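PDB 1M1F: endoribonuclease PemK from Escherichia coli, which acts as the toxin of a plasmid-borne type II toxin-antitoxin system, probably as an endoribonuclease, killing plasmid-free daughter cells and being neutralised by the antitoxin PemI. Local coordinates for residues Ile6-Leu11 with Gln20-Val25; Val41-Thr46 with Asp75-Ile80. One frame throughout, in Å; residues are numbered along the deposited sequence.

Interaction 1: Ile6-Leu11 with Gln20-Val25; sequences IWLVSL and QGTRPV
Val9 and Val25 meet on the buried side of an antiparallel hairpin, where their side chains cross at about a right angle and CG1 of Val9 lies 3.7 Å from CG2 of Val25. Leu11 continues this apolar face: its CD2 points at CG1 of Val25, while its CD1 packs against the aliphatic part of Arg23, 3.8 Å from CD. Ile6 lies beside the Pro24 ring, pointing the same way, with CG2 3.6 Å from Pro24 CB. On the other face Leu8 crosses Thr22 at about a right angle, its CD1 3.6 Å from Arg23 C. The hydroxyls of Ser10 and Thr22 share one water there, placed 2.7 Å from both Ser10 OG and Thr22 OG1. Two reciprocal pairs of backbone bonds, Trp7 with Val25 and Val9 with Arg23, set this register, and Leu11 N to Gly21 O (2.9 Å) extends it past the strand end. A second shell fixes Arg23: with its chain bent at chi3 (57°), the guanidinium turns back so that NE (2.8 Å) and NH2 (3.0 Å) both donate to Gln20 O, which lies almost in the guanidinium plane. NH1 bonds to Val45 O. The hairpin belongs to the SH3-like sheet of the PemK/MazF family; strand 88-92 flanks 5-10, strand 41-46 flanks 22-27, and Met82 of helix 82-85 covers Trp7, Val9 and Val25.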
# COMPACT_ATOMS: atom_id res chain seq x y z
N ILE A 6 -5.56 15.22 1.78
CA ILE A 6 -4.94 14.83 3.03
C ILE A 6 -6.07 14.65 4.04
O ILE A 6 -6.92 15.54 4.20
CB ILE A 6 -3.96 15.91 3.52
CG1 ILE A 6 -2.77 15.99 2.58
CG2 ILE A 6 -3.50 15.61 4.94
CD1 ILE A 6 -1.77 17.06 2.95
N TRP A 7 -6.07 13.47 4.68
CA TRP A 7 -7.03 13.10 5.72
C TRP A 7 -6.30 12.78 7.01
O TRP A 7 -5.23 12.18 6.98
CB TRP A 7 -7.86 11.87 5.29
CG TRP A 7 -8.85 12.13 4.20
CD1 TRP A 7 -8.59 12.62 2.95
CD2 TRP A 7 -10.27 11.94 4.26
NE1 TRP A 7 -9.75 12.74 2.23
CE2 TRP A 7 -10.80 12.32 3.01
CE3 TRP A 7 -11.15 11.48 5.24
CZ2 TRP A 7 -12.15 12.26 2.72
CZ3 TRP A 7 -12.49 11.42 4.96
CH2 TRP A 7 -12.98 11.80 3.71
N LEU A 8 -6.87 13.19 8.14
CA LEU A 8 -6.34 12.83 9.44
C LEU A 8 -7.00 11.52 9.88
O LEU A 8 -8.22 11.45 9.96
CB LEU A 8 -6.66 13.93 10.45
CG LEU A 8 -6.13 13.67 11.86
CD1 LEU A 8 -4.63 13.67 11.92
CD2 LEU A 8 -6.70 14.70 12.84
N VAL A 9 -6.20 10.50 10.16
CA VAL A 9 -6.76 9.20 10.49
C VAL A 9 -5.83 8.38 11.37
O VAL A 9 -4.61 8.51 11.29
CB VAL A 9 -7.10 8.42 9.17
CG1 VAL A 9 -5.83 8.04 8.38
CG2 VAL A 9 -7.98 7.20 9.45
N SER A 10 -6.43 7.54 12.22
CA SER A 10 -5.67 6.59 13.02
C SER A 10 -5.21 5.41 12.18
O SER A 10 -6.02 4.75 11.54
CB SER A 10 -6.50 6.06 14.18
OG SER A 10 -5.74 5.12 14.93
N LEU A 11 -3.91 5.15 12.23
CA LEU A 11 -3.32 3.99 11.56
C LEU A 11 -3.12 2.81 12.51
O LEU A 11 -2.66 1.75 12.10
CB LEU A 11 -1.96 4.39 10.99
CG LEU A 11 -1.97 5.46 9.89
CD1 LEU A 11 -0.56 5.83 9.46
CD2 LEU A 11 -2.79 4.97 8.71
N GLN A 20 3.15 4.30 12.87
CA GLN A 20 2.14 4.33 13.92
C GLN A 20 1.41 5.66 14.02
O GLN A 20 1.80 6.65 13.38
CB GLN A 20 2.79 4.10 15.30
CG GLN A 20 3.81 2.98 15.38
CD GLN A 20 4.31 2.72 16.80
OE1 GLN A 20 4.78 1.62 17.12
NE2 GLN A 20 4.21 3.74 17.66
N GLY A 21 0.36 5.67 14.82
CA GLY A 21 -0.31 6.90 15.22
C GLY A 21 -1.47 7.41 14.40
O GLY A 21 -1.82 6.88 13.35
N THR A 22 -2.09 8.46 14.92
CA THR A 22 -3.10 9.21 14.20
C THR A 22 -2.33 10.34 13.54
O THR A 22 -1.64 11.12 14.21
CB THR A 22 -4.15 9.76 15.16
OG1 THR A 22 -4.93 8.69 15.69
CG2 THR A 22 -5.16 10.62 14.42
N ARG A 23 -2.43 10.43 12.22
CA ARG A 23 -1.65 11.40 11.47
C ARG A 23 -2.28 11.65 10.12
O ARG A 23 -3.17 10.93 9.68
CB ARG A 23 -0.22 10.88 11.29
CG ARG A 23 -0.14 9.61 10.46
CD ARG A 23 1.27 9.06 10.32
NE ARG A 23 1.90 8.79 11.61
CZ ARG A 23 2.85 9.54 12.17
NH1 ARG A 23 3.32 10.63 11.57
NH2 ARG A 23 3.34 9.20 13.35
N PRO A 24 -1.83 12.70 9.46
CA PRO A 24 -2.30 12.98 8.11
C PRO A 24 -1.80 11.91 7.16
O PRO A 24 -0.69 11.39 7.32
CB PRO A 24 -1.65 14.33 7.77
CG PRO A 24 -1.12 14.86 9.05
CD PRO A 24 -0.85 13.70 9.92
N VAL A 25 -2.66 11.56 6.22
CA VAL A 25 -2.31 10.64 5.14
C VAL A 25 -2.78 11.25 3.83
O VAL A 25 -3.74 12.03 3.79
CB VAL A 25 -2.91 9.22 5.33
CG1 VAL A 25 -2.51 8.61 6.66
CG2 VAL A 25 -4.41 9.23 5.17
O HOH W 1 -4.23 6.31 16.82

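Interaction 2: Val41-Thr46 with Asp75-Ile80; sequences VVVPVT and DQPRTI
Val42 and Arg78 form the one reciprocal pair of backbone hydrogen bonds in this contact, Val42 N to Arg78 O and Arg78 N to Val42 O, each 2.9 Å long. Weaker CA-H...O contacts supplement them, including one from Pro77 CA to Val42 O at 3.2 Å. The ladder then stops, because Pro44, at the next hydrogen-bonded position, has no N-H to offer Gln76 O; Pro44 CD sits there instead, 3.3 Å from Gln76 O. The end-to-end directions of Val41-Pro44 and Gln76-Ile80 are 125° apart.

Apolar contacts lie to both sides of this ladder. Val43 sets CG1 against the Pro77 backbone and ring, 3.7 Å from CA, and Val41 lies alongside the same ring. On the face of Val42 and Arg78, the Ile80 side chain crosses that of Val42 at about a right angle, CD1 being 4.0 Å from Val42 CG2; chi1 of 61° directs the extended CG1-CD1 arm of Ile80 toward the valine.

The polar ends serve other partners. Arg78 NH1 bonds to Leu11 O, whereas Thr79 OG1, 3.5 Å from Val41 CG2, bonds to Pro77 O of the second subunit, and the reverse bond also forms. Thr79 and Pro77 thus make a polar link across the homodimer from a wholly buried contact that joins strand 41-46 to the end of the broken strand 71-79.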
# COMPACT_ATOMS: atom_id res chain seq x y z
N VAL A 41 -6.15 3.73 -1.14
CA VAL A 41 -4.75 3.54 -0.85
C VAL A 41 -4.19 4.92 -0.47
O VAL A 41 -4.44 5.91 -1.16
CB VAL A 41 -3.97 2.96 -2.05
CG1 VAL A 41 -2.50 2.80 -1.68
CG2 VAL A 41 -4.57 1.64 -2.48
N VAL A 42 -3.46 4.97 0.64
CA VAL A 42 -2.89 6.20 1.17
C VAL A 42 -1.42 6.03 1.50
O VAL A 42 -0.93 4.91 1.64
CB VAL A 42 -3.64 6.66 2.47
CG1 VAL A 42 -5.14 6.65 2.25
CG2 VAL A 42 -3.28 5.78 3.66
N VAL A 43 -0.71 7.15 1.60
CA VAL A 43 0.66 7.16 2.11
C VAL A 43 0.71 8.15 3.28
O VAL A 43 0.07 9.21 3.25
CB VAL A 43 1.71 7.50 1.04
CG1 VAL A 43 1.94 6.29 0.15
CG2 VAL A 43 1.33 8.72 0.22
N PRO A 44 1.44 7.81 4.34
CA PRO A 44 1.44 8.64 5.54
C PRO A 44 2.37 9.84 5.48
O PRO A 44 3.38 9.83 4.78
CB PRO A 44 1.93 7.68 6.61
CG PRO A 44 2.84 6.75 5.88
CD PRO A 44 2.29 6.62 4.50
N VAL A 45 2.02 10.87 6.25
CA VAL A 45 2.84 12.06 6.42
C VAL A 45 3.48 12.02 7.80
O VAL A 45 2.80 11.73 8.79
CB VAL A 45 1.98 13.33 6.32
CG1 VAL A 45 2.80 14.58 6.60
CG2 VAL A 45 1.32 13.40 4.97
N THR A 46 4.78 12.27 7.85
CA THR A 46 5.53 12.31 9.11
C THR A 46 6.32 13.60 9.18
O THR A 46 6.43 14.33 8.21
CB THR A 46 6.56 11.16 9.20
OG1 THR A 46 7.55 11.29 8.16
CG2 THR A 46 5.93 9.82 8.96
N ASP A 75 7.17 5.37 0.51
CA ASP A 75 7.55 3.97 0.67
C ASP A 75 6.59 3.17 1.55
O ASP A 75 6.79 1.97 1.70
CB ASP A 75 8.98 3.83 1.19
CG ASP A 75 9.28 4.66 2.42
OD1 ASP A 75 8.55 5.63 2.73
OD2 ASP A 75 10.27 4.43 3.15
N GLN A 76 5.56 3.80 2.12
CA GLN A 76 4.66 3.06 3.02
C GLN A 76 3.19 3.15 2.63
O GLN A 76 2.35 3.53 3.45
CB GLN A 76 4.85 3.51 4.48
CG GLN A 76 6.24 3.20 5.06
CD GLN A 76 6.30 3.07 6.62
OE1 GLN A 76 7.22 3.62 7.24
NE2 GLN A 76 5.39 2.29 7.22
N PRO A 77 2.83 2.76 1.41
CA PRO A 77 1.42 2.78 1.04
C PRO A 77 0.61 1.77 1.85
O PRO A 77 1.11 0.69 2.20
CB PRO A 77 1.45 2.39 -0.43
CG PRO A 77 2.69 1.57 -0.56
CD PRO A 77 3.69 2.26 0.31
N ARG A 78 -0.64 2.10 2.11
CA ARG A 78 -1.53 1.23 2.84
C ARG A 78 -2.96 1.42 2.39
O ARG A 78 -3.41 2.56 2.21
CB ARG A 78 -1.45 1.59 4.31
CG ARG A 78 -2.08 0.68 5.20
CD ARG A 78 -1.54 0.83 6.59
NE ARG A 78 -2.52 0.25 7.45
CZ ARG A 78 -2.60 0.46 8.74
NH1 ARG A 78 -1.71 1.21 9.39
NH2 ARG A 78 -3.59 -0.11 9.38
N THR A 79 -3.66 0.32 2.21
CA THR A 79 -5.08 0.34 1.89
C THR A 79 -5.83 0.40 3.21
O THR A 79 -5.62 -0.45 4.08
CB THR A 79 -5.42 -0.95 1.14
OG1 THR A 79 -4.72 -0.96 -0.11
CG2 THR A 79 -6.89 -1.00 0.80
N ILE A 80 -6.69 1.40 3.38
CA ILE A 80 -7.43 1.53 4.64
C ILE A 80 -8.90 1.81 4.41
O ILE A 80 -9.31 2.39 3.41
CB ILE A 80 -6.82 2.64 5.56
CG1 ILE A 80 -6.86 4.02 4.89
CG2 ILE A 80 -5.38 2.28 5.97
CD1 ILE A 80 -6.53 5.17 5.85

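Overall arrangement
Both contacts belong to one antiparallel sheet, in which strands 22-27 and 41-46 are neighbours, and their centres lie about 9 Å apart. Pro24 O to Val45 N (3.0 Å) joins them through the backbone. Interaction 1 is partly buried, rests on five main-chain hydrogen bonds between its segments and has a bridging water at its edge. Interaction 2 is wholly buried and nearer the centre of the chain, yet has two such bonds; the shallower contact buries more surface between its segments, 538 Å² against 375 Å². The segments of interaction 2 also reach the second subunit, whereas those of interaction 1 touch no other chain of the assembly.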